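Long-range contacts in uncharacterized protein (Mycobacterium tuberculosis, PDB 4Q6U), which is of unknown function but probably acts as a sensor protein, built from one GAF-like and two PAS-like domains: residues 15-20 with 210-215; 81-86 with 108-113; 113-118 with 142-147; 261-266 with 332-337. All blocks are in the same frame, centred on the assembly; numbering follows the deposited sequence.

Contact 1: 15-20 with 210-215; sequences LVETLG and RAMNWR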
loop_
_atom_site.group_PDB
_atom_site.type_symbol
_atom_site.label_atom_id
_atom_site.label_comp_id
_atom_site.label_asym_id
_atom_site.label_seq_id
_atom_site.Cartn_x
_atom_site.Cartn_y
_atom_site.Cartn_z
ATOM N N LEU B 15 23.762 15.903 -6.989
ATOM C CA LEU B 15 23.630 15.006 -8.130
ATOM C C LEU B 15 22.565 15.541 -9.082
ATOM O O LEU B 15 21.402 15.704 -8.719
ATOM C CB LEU B 15 23.294 13.587 -7.690
ATOM C CG LEU B 15 23.206 12.536 -8.808
ATOM C CD1 LEU B 15 24.566 12.280 -9.437
ATOM C CD2 LEU B 15 22.627 11.235 -8.276
ATOM N N VAL B 16 22.986 15.823 -10.307
ATOM C CA VAL B 16 22.116 16.406 -11.314
ATOM C C VAL B 16 21.862 15.430 -12.461
ATOM O O VAL B 16 22.794 14.969 -13.094
ATOM C CB VAL B 16 22.724 17.705 -11.876
ATOM C CG1 VAL B 16 21.992 18.144 -13.129
ATOM C CG2 VAL B 16 22.702 18.795 -10.812
ATOM N N GLU B 17 20.594 15.120 -12.708
ATOM C CA GLU B 17 20.204 14.300 -13.849
ATOM C C GLU B 17 20.149 15.207 -15.073
ATOM O O GLU B 17 19.530 16.275 -15.038
ATOM C CB GLU B 17 18.856 13.613 -13.587
ATOM C CG GLU B 17 18.579 12.368 -14.436
ATOM C CD GLU B 17 17.783 12.684 -15.686
ATOM O OE1 GLU B 17 17.802 13.853 -16.133
ATOM O OE2 GLU B 17 17.131 11.768 -16.217
ATOM N N THR B 18 20.811 14.790 -16.148
ATOM C CA THR B 18 20.982 15.646 -17.317
ATOM C C THR B 18 20.418 15.037 -18.600
ATOM O O THR B 18 20.945 15.273 -19.686
ATOM C CB THR B 18 22.476 15.971 -17.555
ATOM O OG1 THR B 18 23.234 14.756 -17.634
ATOM C CG2 THR B 18 23.023 16.831 -16.427
ATOM N N LEU B 19 19.348 14.258 -18.482
ATOM C CA LEU B 19 18.757 13.639 -19.664
ATOM C C LEU B 19 17.518 14.396 -20.144
ATOM O O LEU B 19 16.980 14.102 -21.211
ATOM C CB LEU B 19 18.415 12.171 -19.386
ATOM C CG LEU B 19 19.630 11.242 -19.320
ATOM C CD1 LEU B 19 19.256 9.874 -18.798
ATOM C CD2 LEU B 19 20.292 11.125 -20.690
ATOM N N GLY B 20 17.073 15.370 -19.355
ATOM C CA GLY B 20 15.956 16.212 -19.746
ATOM C C GLY B 20 16.418 17.456 -20.489
ATOM O O GLY B 20 17.594 17.586 -20.824
ATOM N N ARG B 210 16.856 5.046 -18.668
ATOM C CA ARG B 210 18.189 5.286 -18.131
ATOM C C ARG B 210 18.080 5.803 -16.706
ATOM O O ARG B 210 17.202 6.607 -16.404
ATOM C CB ARG B 210 18.958 6.276 -19.012
ATOM C CG ARG B 210 19.239 5.730 -20.405
ATOM C CD ARG B 210 20.100 6.629 -21.254
ATOM N NE ARG B 210 20.391 5.964 -22.525
ATOM C CZ ARG B 210 21.451 5.192 -22.736
ATOM N NH1 ARG B 210 22.339 5.004 -21.765
ATOM N NH2 ARG B 210 21.623 4.605 -23.914
ATOM N N ALA B 211 18.974 5.350 -15.836
ATOM C CA ALA B 211 18.840 5.617 -14.411
ATOM C C ALA B 211 20.168 5.888 -13.708
ATOM O O ALA B 211 21.240 5.612 -14.238
ATOM C CB ALA B 211 18.125 4.436 -13.736
HETATM N N MSE B 212 20.084 6.451 -12.512
HETATM C CA MSE B 212 21.214 6.474 -11.601
HETATM C C MSE B 212 20.720 6.105 -10.221
HETATM O O MSE B 212 19.678 6.604 -9.794
HETATM C CB MSE B 212 21.882 7.853 -11.561
HETATM C CG MSE B 212 22.460 8.298 -12.865
HETATM SE SE MSE B 212 23.276 10.048 -12.619
HETATM C CE MSE B 212 21.653 11.144 -12.523
ATOM N N ASN B 213 21.436 5.232 -9.517
ATOM C CA ASN B 213 21.146 5.091 -8.096
ATOM C C ASN B 213 22.281 5.618 -7.226
ATOM O O ASN B 213 23.324 6.068 -7.730
ATOM C CB ASN B 213 20.803 3.625 -7.741
ATOM C CG ASN B 213 21.989 2.675 -7.866
ATOM O OD1 ASN B 213 23.144 3.091 -7.987
ATOM N ND2 ASN B 213 21.699 1.377 -7.812
ATOM N N TRP B 214 22.048 5.597 -5.920
ATOM C CA TRP B 214 23.056 5.921 -4.925
ATOM C C TRP B 214 22.592 5.329 -3.598
ATOM O O TRP B 214 21.391 5.134 -3.388
ATOM C CB TRP B 214 23.270 7.438 -4.809
ATOM C CG TRP B 214 22.071 8.205 -4.318
ATOM C CD1 TRP B 214 21.789 8.555 -3.025
ATOM C CD2 TRP B 214 21.009 8.736 -5.117
ATOM N NE1 TRP B 214 20.611 9.267 -2.969
ATOM C CE2 TRP B 214 20.110 9.388 -4.240
ATOM C CE3 TRP B 214 20.725 8.720 -6.485
ATOM C CZ2 TRP B 214 18.953 10.021 -4.690
ATOM C CZ3 TRP B 214 19.569 9.346 -6.934
ATOM C CH2 TRP B 214 18.697 9.986 -6.036
ATOM N N ARG B 215 23.535 5.014 -2.716
ATOM C CA ARG B 215 23.183 4.501 -1.400
ATOM C C ARG B 215 22.666 5.666 -0.555
ATOM O O ARG B 215 23.341 6.691 -0.436
ATOM C CB ARG B 215 24.386 3.825 -0.731
ATOM C CG ARG B 215 24.082 3.191 0.628
ATOM C CD ARG B 215 23.305 1.882 0.466
ATOM N NE ARG B 215 24.076 0.912 -0.312
ATOM C CZ ARG B 215 24.896 0.019 0.230
ATOM N NH1 ARG B 215 25.042 -0.026 1.547
ATOM N NH2 ARG B 215 25.568 -0.828 -0.537
HETATM O O HOH W 1 17.377 9.217 -15.143
#
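Met212, a selenomethionine, reaches from strand 210-215 toward Leu15 and Glu17. Its CB leaves the backbone toward the other segment, and CG lies beside the backbone N (chi1 -62°). The chain runs straight to SE, then bends at the last torsion. SE meets Leu15 CD1 tip to tip at 4.1 Å. The bend brings the methyl CE against Glu17, 3.7 Å from Glu17 CA and 3.8 Å from Glu17 CG.

Leu15 divides its two methyls between neighbours. While CD1 faces the selenium, CD2 rests 3.6 Å from Trp214 CE3 and approaches that ring obliquely. At the other end of the contact, Leu19 CD1 packs 3.6 Å from Arg210 CB, with the two side chains nearly at right angles.

The polar link is indirect. A water donates to both Glu17 OE2 and Arg210 O. Leu19 N donates to Glu17 OE1 at 2.8 Å from above the carboxylate plane, which ties the carboxylate to the loop that follows. Glu17 OE2 also pairs with Arg194, and the Arg210 guanidinium pairs with Glu198.

The axes of strands 15-17 and 210-215 approach to 9.4 Å and run nearly antiparallel. They join two sheets. Strand 14-17 lies between strands 24-28 and 88-97 in the probably GAF-like N-terminal domain. Strand 206-215 lies between strands 109-114 and 186-198 in the probably PAS-like middle domain.

Contact 2: 81-86 with 108-113; sequences VIMTDG and PGPLKW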
loop_
_atom_site.group_PDB
_atom_site.type_symbol
_atom_site.label_atom_id
_atom_site.label_comp_id
_atom_site.label_asym_id
_atom_site.label_seq_id
_atom_site.Cartn_x
_atom_site.Cartn_y
_atom_site.Cartn_z
ATOM N N VAL B 81 28.711 11.420 -14.778
ATOM C CA VAL B 81 28.255 10.070 -14.512
ATOM C C VAL B 81 27.962 9.428 -15.859
ATOM O O VAL B 81 26.949 9.730 -16.498
ATOM C CB VAL B 81 27.005 10.028 -13.628
ATOM C CG1 VAL B 81 26.741 8.599 -13.173
ATOM C CG2 VAL B 81 27.180 10.936 -12.420
ATOM N N ILE B 82 28.863 8.557 -16.297
ATOM C CA ILE B 82 28.806 8.054 -17.658
ATOM C C ILE B 82 28.574 6.556 -17.678
ATOM O O ILE B 82 29.329 5.793 -17.076
ATOM C CB ILE B 82 30.091 8.399 -18.420
ATOM C CG1 ILE B 82 30.338 9.909 -18.344
ATOM C CG2 ILE B 82 29.990 7.931 -19.863
ATOM C CD1 ILE B 82 31.626 10.374 -19.016
HETATM N N MSE B 83 27.497 6.161 -18.350
HETATM C CA MSE B 83 27.106 4.764 -18.503
HETATM C C MSE B 83 28.139 4.061 -19.365
HETATM O O MSE B 83 28.816 4.708 -20.155
HETATM C CB MSE B 83 25.718 4.674 -19.136
HETATM C CG MSE B 83 25.177 3.261 -19.299
HETATM SE SE MSE B 83 25.254 2.328 -17.600
HETATM C CE MSE B 83 24.711 0.524 -18.222
ATOM N N THR B 84 28.274 2.748 -19.231
ATOM C CA THR B 84 29.346 2.067 -19.970
ATOM C C THR B 84 29.117 2.001 -21.485
ATOM O O THR B 84 29.981 1.517 -22.224
ATOM C CB THR B 84 29.576 0.640 -19.436
ATOM O OG1 THR B 84 28.317 -0.023 -19.264
ATOM C CG2 THR B 84 30.310 0.706 -18.089
ATOM N N ASP B 85 27.985 2.508 -21.962
ATOM C CA ASP B 85 27.814 2.672 -23.407
ATOM C C ASP B 85 28.287 4.054 -23.877
ATOM O O ASP B 85 28.096 4.421 -25.034
ATOM C CB ASP B 85 26.352 2.440 -23.818
ATOM C CG ASP B 85 25.373 3.266 -23.004
ATOM O OD1 ASP B 85 25.805 4.261 -22.388
ATOM O OD2 ASP B 85 24.167 2.917 -22.984
ATOM N N GLY B 86 28.884 4.823 -22.964
ATOM C CA GLY B 86 29.403 6.145 -23.275
ATOM C C GLY B 86 28.434 7.291 -23.036
ATOM O O GLY B 86 28.794 8.456 -23.193
ATOM N N PRO B 108 27.576 7.641 -7.467
ATOM C CA PRO B 108 26.353 7.368 -8.223
ATOM C C PRO B 108 26.548 6.150 -9.114
ATOM O O PRO B 108 27.668 5.898 -9.548
ATOM C CB PRO B 108 26.148 8.652 -9.048
ATOM C CG PRO B 108 27.321 9.558 -8.713
ATOM C CD PRO B 108 28.376 8.690 -8.114
ATOM N N GLY B 109 25.474 5.406 -9.373
ATOM C CA GLY B 109 25.558 4.191 -10.152
ATOM C C GLY B 109 24.596 4.228 -11.321
ATOM O O GLY B 109 23.385 4.098 -11.139
ATOM N N PRO B 110 25.135 4.426 -12.530
ATOM C CA PRO B 110 24.335 4.463 -13.752
ATOM C C PRO B 110 23.931 3.057 -14.164
ATOM O O PRO B 110 24.695 2.109 -13.981
ATOM C CB PRO B 110 25.286 5.092 -14.771
ATOM C CG PRO B 110 26.624 4.660 -14.314
ATOM C CD PRO B 110 26.576 4.551 -12.813
ATOM N N LEU B 111 22.714 2.928 -14.673
ATOM C CA LEU B 111 22.242 1.674 -15.248
ATOM C C LEU B 111 21.185 1.986 -16.299
ATOM O O LEU B 111 20.699 3.124 -16.395
ATOM C CB LEU B 111 21.663 0.752 -14.166
ATOM C CG LEU B 111 20.412 1.268 -13.439
ATOM C CD1 LEU B 111 19.391 0.153 -13.285
ATOM C CD2 LEU B 111 20.746 1.833 -12.073
ATOM N N LYS B 112 20.800 0.978 -17.069
ATOM C CA LYS B 112 19.724 1.164 -18.021
ATOM C C LYS B 112 18.934 -0.118 -18.182
ATOM O O LYS B 112 19.458 -1.224 -17.992
ATOM C CB LYS B 112 20.252 1.620 -19.387
ATOM C CG LYS B 112 21.124 0.606 -20.089
ATOM C CD LYS B 112 21.593 1.124 -21.451
ATOM C CE LYS B 112 22.462 0.101 -22.174
ATOM N NZ LYS B 112 22.975 0.670 -23.456
ATOM N N TRP B 113 17.659 0.056 -18.504
ATOM C CA TRP B 113 16.788 -1.044 -18.879
ATOM C C TRP B 113 16.409 -0.828 -20.334
ATOM O O TRP B 113 15.819 0.205 -20.671
ATOM C CB TRP B 113 15.534 -1.099 -17.998
ATOM C CG TRP B 113 15.762 -1.635 -16.623
ATOM C CD1 TRP B 113 16.963 -1.832 -16.003
ATOM C CD2 TRP B 113 14.758 -2.066 -15.699
ATOM N NE1 TRP B 113 16.762 -2.352 -14.740
ATOM C CE2 TRP B 113 15.418 -2.506 -14.535
ATOM C CE3 TRP B 113 13.357 -2.123 -15.746
ATOM C CZ2 TRP B 113 14.725 -2.992 -13.416
ATOM C CZ3 TRP B 113 12.673 -2.608 -14.640
ATOM C CH2 TRP B 113 13.358 -3.034 -13.489
#
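Val81 and Pro110 form the apolar centre of this contact. Val81 CG1 lies 4.1 Å from Pro110 CD and about as far from CB and CG of the same ring. The other methyl, CG2, turns to Pro108 and stops 4.0 Å from its CG. The valine thus bridges two prolines that flank Gly109.

Met83, a selenomethionine, extends the apolar patch along strand 109-113. Its CG is anti to the backbone N (chi1 -178°), and a bend at chi2 lays SE beside Pro110. SE is 4.0 Å from Pro110 CB and 3.7 Å from Pro110 O. The terminal CE continues to Lys112 and meets CG at 4.0 Å, the two side chains crossing at about a right angle.

Beyond its CG the lysine is fully extended. Its aliphatic part passes the methionine, and its ammonium group comes to the carboxylate of Asp85. Lys112 NZ donates to Asp85 OD2 in a short salt bridge of 2.6 Å. The nitrogen meets the anti side of the oxygen, 16° out of the carboxylate plane. Asp85 OD2 also pairs with Arg210, so two cations share one oxygen, which probably favours the charged carboxylate. Asp85 OD1 accepts from Arg87 N.

Asp85 sits in a type I beta turn from Met83 to Gly86, closed by Gly86 N to Met83 O at 2.8 Å. The turn belongs to the hairpin connection between strands 74-82 and 88-97. The arrangement is an interdomain packing contact, with a hairpin end of the GAF-like domain set against strand 109-114 of the PAS-like middle domain.

Contact 3: 113-118 with 142-147; sequences WDLTRG and RAFAED
Trp113 and Phe144 each carry CG beside the backbone N (chi1 -76° and -64°), and their rings meet face to face in an offset stack. The contact belongs to the PAS-like middle domain, where the end of strand 109-114 meets a loop after helix 124-129.

The Trp113 six-membered ring and the Phe144 ring have centroids 4.2 Å apart and planes at 8°. Phe144 CB also makes a CH-pi contact over the same tryptophan ring. Gly118 O lies over the face of the Phe144 ring turned away from Trp113, offset toward the rim. At the edge, Phe144 CZ comes 3.5 Å from Asp114 O, and Leu115 CD2 packs against CZ obliquely.

Asp114 OD1 accepts from Arg117 N at 2.9 Å in an Asx motif, which shapes the turn leading to Gly118. Asp114 OD2 is hydrogen-bonded to His206. A water joins the segments by donating to Gly118 O and accepting from Phe144 N.

Asp147 fixes the tryptophan from the side. Arg142 NE and NH2 both donate to Asp147 OD1, which lies in the guanidinium plane. Arg142 NE has a further partner in Asp122. The other oxygen takes the indole: Trp113 NE1 donates to Asp147 OD2 at 3.0 Å, nearly in the ring plane.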
loop_
_atom_site.group_PDB
_atom_site.type_symbol
_atom_site.label_atom_id
_atom_site.label_comp_id
_atom_site.label_asym_id
_atom_site.label_seq_id
_atom_site.Cartn_x
_atom_site.Cartn_y
_atom_site.Cartn_z
ATOM N N TRP B 113 17.659 0.056 -18.504
ATOM C CA TRP B 113 16.788 -1.044 -18.879
ATOM C C TRP B 113 16.409 -0.828 -20.334
ATOM O O TRP B 113 15.819 0.205 -20.671
ATOM C CB TRP B 113 15.534 -1.099 -17.998
ATOM C CG TRP B 113 15.762 -1.635 -16.623
ATOM C CD1 TRP B 113 16.963 -1.832 -16.003
ATOM C CD2 TRP B 113 14.758 -2.066 -15.699
ATOM N NE1 TRP B 113 16.762 -2.352 -14.740
ATOM C CE2 TRP B 113 15.418 -2.506 -14.535
ATOM C CE3 TRP B 113 13.357 -2.123 -15.746
ATOM C CZ2 TRP B 113 14.725 -2.992 -13.416
ATOM C CZ3 TRP B 113 12.673 -2.608 -14.640
ATOM C CH2 TRP B 113 13.358 -3.034 -13.489
ATOM N N ASP B 114 16.782 -1.766 -21.205
ATOM C CA ASP B 114 16.278 -1.738 -22.577
ATOM C C ASP B 114 14.916 -2.427 -22.574
ATOM O O ASP B 114 14.836 -3.648 -22.456
ATOM C CB ASP B 114 17.247 -2.422 -23.550
ATOM C CG ASP B 114 16.854 -2.225 -25.018
ATOM O OD1 ASP B 114 15.642 -2.245 -25.330
ATOM O OD2 ASP B 114 17.761 -2.048 -25.867
ATOM N N LEU B 115 13.849 -1.639 -22.683
ATOM C CA LEU B 115 12.487 -2.177 -22.597
ATOM C C LEU B 115 12.101 -2.942 -23.859
ATOM O O LEU B 115 11.247 -3.816 -23.825
ATOM C CB LEU B 115 11.482 -1.054 -22.351
ATOM C CG LEU B 115 11.813 -0.204 -21.128
ATOM C CD1 LEU B 115 10.804 0.921 -20.955
ATOM C CD2 LEU B 115 11.884 -1.092 -19.896
ATOM N N THR B 116 12.738 -2.610 -24.972
ATOM C CA THR B 116 12.462 -3.317 -26.219
ATOM C C THR B 116 13.084 -4.711 -26.182
ATOM O O THR B 116 12.462 -5.682 -26.594
ATOM C CB THR B 116 12.985 -2.548 -27.441
ATOM O OG1 THR B 116 12.403 -1.239 -27.474
ATOM C CG2 THR B 116 12.635 -3.290 -28.731
ATOM N N ARG B 117 14.312 -4.804 -25.676
ATOM C CA ARG B 117 14.980 -6.096 -25.518
ATOM C C ARG B 117 14.463 -6.852 -24.303
ATOM O O ARG B 117 14.460 -8.083 -24.270
ATOM C CB ARG B 117 16.494 -5.905 -25.388
ATOM C CG ARG B 117 17.173 -5.314 -26.607
ATOM C CD ARG B 117 18.656 -5.064 -26.331
ATOM N NE ARG B 117 19.364 -6.298 -26.003
ATOM C CZ ARG B 117 20.330 -6.395 -25.093
ATOM N NH1 ARG B 117 20.718 -5.327 -24.403
ATOM N NH2 ARG B 117 20.907 -7.566 -24.868
ATOM N N GLY B 118 14.035 -6.109 -23.288
ATOM C CA GLY B 118 13.690 -6.712 -22.023
ATOM C C GLY B 118 14.935 -7.070 -21.233
ATOM O O GLY B 118 14.937 -8.059 -20.497
ATOM N N ARG B 142 21.198 -8.767 -17.901
ATOM C CA ARG B 142 20.443 -9.016 -16.676
ATOM C C ARG B 142 18.944 -8.986 -16.934
ATOM O O ARG B 142 18.455 -8.149 -17.694
ATOM C CB ARG B 142 20.798 -7.970 -15.597
ATOM C CG ARG B 142 22.270 -7.953 -15.178
ATOM C CD ARG B 142 22.604 -6.728 -14.307
ATOM N NE ARG B 142 21.863 -6.728 -13.047
ATOM C CZ ARG B 142 22.162 -7.496 -11.998
ATOM N NH1 ARG B 142 23.194 -8.330 -12.053
ATOM N NH2 ARG B 142 21.430 -7.421 -10.885
ATOM N N ALA B 143 18.213 -9.902 -16.305
ATOM C CA ALA B 143 16.762 -9.810 -16.292
ATOM C C ALA B 143 16.373 -8.658 -15.382
ATOM O O ALA B 143 17.081 -8.362 -14.407
ATOM C CB ALA B 143 16.131 -11.114 -15.818
ATOM N N PHE B 144 15.267 -7.999 -15.705
ATOM C CA PHE B 144 14.739 -6.947 -14.836
ATOM C C PHE B 144 14.554 -7.495 -13.421
ATOM O O PHE B 144 14.774 -6.789 -12.442
ATOM C CB PHE B 144 13.408 -6.396 -15.369
ATOM C CG PHE B 144 13.509 -5.713 -16.708
ATOM C CD1 PHE B 144 14.726 -5.260 -17.197
ATOM C CD2 PHE B 144 12.373 -5.531 -17.486
ATOM C CE1 PHE B 144 14.816 -4.631 -18.435
ATOM C CE2 PHE B 144 12.448 -4.898 -18.721
ATOM C CZ PHE B 144 13.673 -4.444 -19.200
ATOM N N ALA B 145 14.183 -8.767 -13.309
ATOM C CA ALA B 145 13.933 -9.357 -11.991
ATOM C C ALA B 145 15.224 -9.531 -11.169
ATOM O O ALA B 145 15.164 -9.872 -9.986
ATOM C CB ALA B 145 13.194 -10.722 -12.138
ATOM N N GLU B 146 16.386 -9.282 -11.783
ATOM C CA GLU B 146 17.653 -9.311 -11.045
ATOM C C GLU B 146 17.979 -7.941 -10.429
ATOM O O GLU B 146 18.835 -7.830 -9.548
ATOM C CB GLU B 146 18.813 -9.770 -11.959
ATOM C CG GLU B 146 18.636 -11.201 -12.503
ATOM C CD GLU B 146 19.791 -11.674 -13.381
ATOM O OE1 GLU B 146 19.646 -11.616 -14.620
ATOM O OE2 GLU B 146 20.827 -12.127 -12.841
ATOM N N ASP B 147 17.304 -6.897 -10.907
ATOM C CA ASP B 147 17.506 -5.546 -10.387
ATOM C C ASP B 147 16.428 -5.185 -9.354
ATOM O O ASP B 147 16.639 -4.341 -8.497
ATOM C CB ASP B 147 17.511 -4.530 -11.533
ATOM C CG ASP B 147 18.822 -4.530 -12.306
ATOM O OD1 ASP B 147 19.664 -5.418 -12.040
ATOM O OD2 ASP B 147 19.004 -3.635 -13.163
HETATM O O HOH W 2 14.021 -9.107 -17.917
#

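Contact 4: 261-266 with 332-337; sequences CSFYDW and LRLPTD
Phe263 of the 261-266 loop and Leu334, just past strand 325-333, make the main contact. The leucine lies over the centre of the phenyl face. Its CG sits 4.2 Å from the ring centroid, only 12° off the normal, as a CH-pi contact. Leu334 CD2 also lies 3.9 Å from Phe263 CG. On the opposite face of the ring is Cys261 CB, offset toward the rim. The ring is therefore held between a cysteine and a leucine.

The ring edge meets backbone. Phe263 CE2 lies 3.7 Å from Leu332 O, which is near the ring plane, and 3.6 Å from Arg333 CA.

Leu332 is the second apolar point. Its CD1 touches the edge of the Tyr264 ring at CE1, 4.0 Å away, and lies 4.3 Å from Cys261 SG.

Further out, Leu332 is held in the sheet by backbone bonding to His242, whose ring also meets Phe263. The sheet has five antiparallel strands in the order 2-1-5-4-3, consistent with a PAS fold for this C-terminal domain. Arg333 CB leaves the backbone away from the loop. Its NH1 donates to Leu334 O at 3.1 Å, and NH2 pairs with Glu339 of helix 337-343. Thr336 is the N-cap of that helix.

Shape and dispersion thus hold the loop to the strand end, while the polar bonds of Arg333 lie on the strand-to-helix side.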
loop_
_atom_site.group_PDB
_atom_site.type_symbol
_atom_site.label_atom_id
_atom_site.label_comp_id
_atom_site.label_asym_id
_atom_site.label_seq_id
_atom_site.Cartn_x
_atom_site.Cartn_y
_atom_site.Cartn_z
ATOM N N CYS B 261 12.935 -19.506 -9.130
ATOM C CA CYS B 261 12.897 -20.944 -9.304
ATOM C C CYS B 261 14.140 -21.380 -10.055
ATOM O O CYS B 261 14.638 -20.678 -10.935
ATOM C CB CYS B 261 11.631 -21.392 -10.040
ATOM S SG CYS B 261 11.710 -21.274 -11.825
ATOM N N SER B 262 14.655 -22.536 -9.674
ATOM C CA SER B 262 15.818 -23.099 -10.327
ATOM C C SER B 262 15.405 -24.159 -11.348
ATOM O O SER B 262 16.258 -24.849 -11.894
ATOM C CB SER B 262 16.776 -23.690 -9.288
ATOM O OG SER B 262 16.090 -24.541 -8.386
ATOM N N PHE B 263 14.102 -24.268 -11.616
ATOM C CA PHE B 263 13.597 -25.256 -12.581
ATOM C C PHE B 263 14.170 -24.999 -13.961
ATOM O O PHE B 263 14.435 -25.935 -14.706
ATOM C CB PHE B 263 12.066 -25.242 -12.710
ATOM C CG PHE B 263 11.332 -25.222 -11.416
ATOM C CD1 PHE B 263 11.835 -25.854 -10.295
ATOM C CD2 PHE B 263 10.120 -24.557 -11.325
ATOM C CE1 PHE B 263 11.144 -25.813 -9.098
ATOM C CE2 PHE B 263 9.429 -24.511 -10.141
ATOM C CZ PHE B 263 9.937 -25.143 -9.021
ATOM N N TYR B 264 14.330 -23.727 -14.315
ATOM C CA TYR B 264 14.807 -23.395 -15.652
ATOM C C TYR B 264 15.768 -22.196 -15.612
ATOM O O TYR B 264 15.857 -21.494 -14.610
ATOM C CB TYR B 264 13.616 -23.131 -16.584
ATOM C CG TYR B 264 12.949 -21.770 -16.421
ATOM C CD1 TYR B 264 12.067 -21.518 -15.380
ATOM C CD2 TYR B 264 13.186 -20.751 -17.329
ATOM C CE1 TYR B 264 11.460 -20.278 -15.247
ATOM C CE2 TYR B 264 12.585 -19.511 -17.202
ATOM C CZ TYR B 264 11.723 -19.280 -16.167
ATOM O OH TYR B 264 11.131 -18.044 -16.056
ATOM N N ASP B 265 16.499 -21.982 -16.700
ATOM C CA ASP B 265 17.540 -20.957 -16.725
ATOM C C ASP B 265 16.970 -19.621 -17.176
ATOM O O ASP B 265 17.177 -19.203 -18.319
ATOM C CB ASP B 265 18.697 -21.390 -17.642
ATOM C CG ASP B 265 19.991 -20.637 -17.352
ATOM O OD1 ASP B 265 19.943 -19.565 -16.711
ATOM O OD2 ASP B 265 21.062 -21.112 -17.775
ATOM N N TRP B 266 16.255 -18.956 -16.268
ATOM C CA TRP B 266 15.676 -17.648 -16.539
ATOM C C TRP B 266 16.754 -16.568 -16.668
ATOM O O TRP B 266 16.550 -15.571 -17.358
ATOM C CB TRP B 266 14.663 -17.258 -15.436
ATOM C CG TRP B 266 15.243 -17.266 -14.054
ATOM C CD1 TRP B 266 15.390 -18.346 -13.226
ATOM C CD2 TRP B 266 15.757 -16.140 -13.335
ATOM N NE1 TRP B 266 15.972 -17.960 -12.042
ATOM C CE2 TRP B 266 16.199 -16.612 -12.080
ATOM C CE3 TRP B 266 15.881 -14.777 -13.630
ATOM C CZ2 TRP B 266 16.769 -15.766 -11.121
ATOM C CZ3 TRP B 266 16.439 -13.935 -12.668
ATOM C CH2 TRP B 266 16.880 -14.438 -11.435
ATOM N N LEU B 332 4.741 -20.591 -11.300
ATOM C CA LEU B 332 5.558 -21.627 -11.923
ATOM C C LEU B 332 5.827 -22.805 -11.018
ATOM O O LEU B 332 6.273 -22.637 -9.890
ATOM C CB LEU B 332 6.897 -21.049 -12.349
ATOM C CG LEU B 332 6.824 -19.805 -13.212
ATOM C CD1 LEU B 332 8.192 -19.174 -13.238
ATOM C CD2 LEU B 332 6.438 -20.253 -14.584
ATOM N N ARG B 333 5.618 -24.003 -11.544
ATOM C CA ARG B 333 5.965 -25.208 -10.818
ATOM C C ARG B 333 6.244 -26.370 -11.774
ATOM O O ARG B 333 5.920 -26.310 -12.958
ATOM C CB ARG B 333 4.844 -25.583 -9.837
ATOM C CG ARG B 333 3.533 -26.019 -10.499
ATOM C CD ARG B 333 2.550 -26.635 -9.476
ATOM N NE ARG B 333 1.203 -26.849 -10.021
ATOM C CZ ARG B 333 0.896 -27.770 -10.928
ATOM N NH1 ARG B 333 1.837 -28.573 -11.411
ATOM N NH2 ARG B 333 -0.353 -27.892 -11.360
ATOM N N LEU B 334 6.848 -27.428 -11.254
ATOM C CA LEU B 334 7.050 -28.642 -12.036
ATOM C C LEU B 334 5.708 -29.286 -12.399
ATOM O O LEU B 334 4.801 -29.341 -11.567
ATOM C CB LEU B 334 7.925 -29.622 -11.258
ATOM C CG LEU B 334 9.339 -29.100 -10.988
ATOM C CD1 LEU B 334 10.143 -30.091 -10.163
ATOM C CD2 LEU B 334 10.036 -28.811 -12.306
ATOM N N PRO B 335 5.567 -29.769 -13.646
ATOM C CA PRO B 335 4.323 -30.440 -14.034
ATOM C C PRO B 335 4.315 -31.895 -13.583
ATOM O O PRO B 335 5.380 -32.507 -13.529
ATOM C CB PRO B 335 4.330 -30.339 -15.559
ATOM C CG PRO B 335 5.790 -30.349 -15.913
ATOM C CD PRO B 335 6.534 -29.708 -14.756
ATOM N N THR B 336 3.138 -32.421 -13.246
ATOM C CA THR B 336 2.995 -33.832 -12.880
ATOM C C THR B 336 3.105 -34.723 -14.107
ATOM O O THR B 336 3.027 -34.241 -15.239
ATOM C CB THR B 336 1.645 -34.114 -12.198
ATOM O OG1 THR B 336 0.579 -33.744 -13.082
ATOM C CG2 THR B 336 1.520 -33.335 -10.900
ATOM N N ASP B 337 3.276 -36.026 -13.884
ATOM C CA ASP B 337 3.318 -36.977 -14.989
ATOM C C ASP B 337 2.030 -36.854 -15.794
ATOM O O ASP B 337 2.044 -36.856 -17.025
ATOM C CB ASP B 337 3.506 -38.407 -14.476
#

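Contacts 1 and 2 form one continuous interface between the N-terminal and middle domains. Their centres are 9 Å apart. Met212 SE packs 3.8 Å from Val81 CG1, and Leu15 CD1 lies 3.9 Å from Pro108 CG. Strands 206-215 and 109-114 are neighbours in the middle sheet. Contact 3 continues from contact 2 along strand 109-114, and Leu111 CD1 lies 3.8 Å from Asp147 OD2. It also meets contact 4, in the C-terminal domain, where Glu146 CG lies 3.5 Å from Trp266 CZ3. Contacts 1 and 4 have centres about 38 Å apart and lie on opposite sides of the chain's centre. Together the four contacts span all three putative sensor domains.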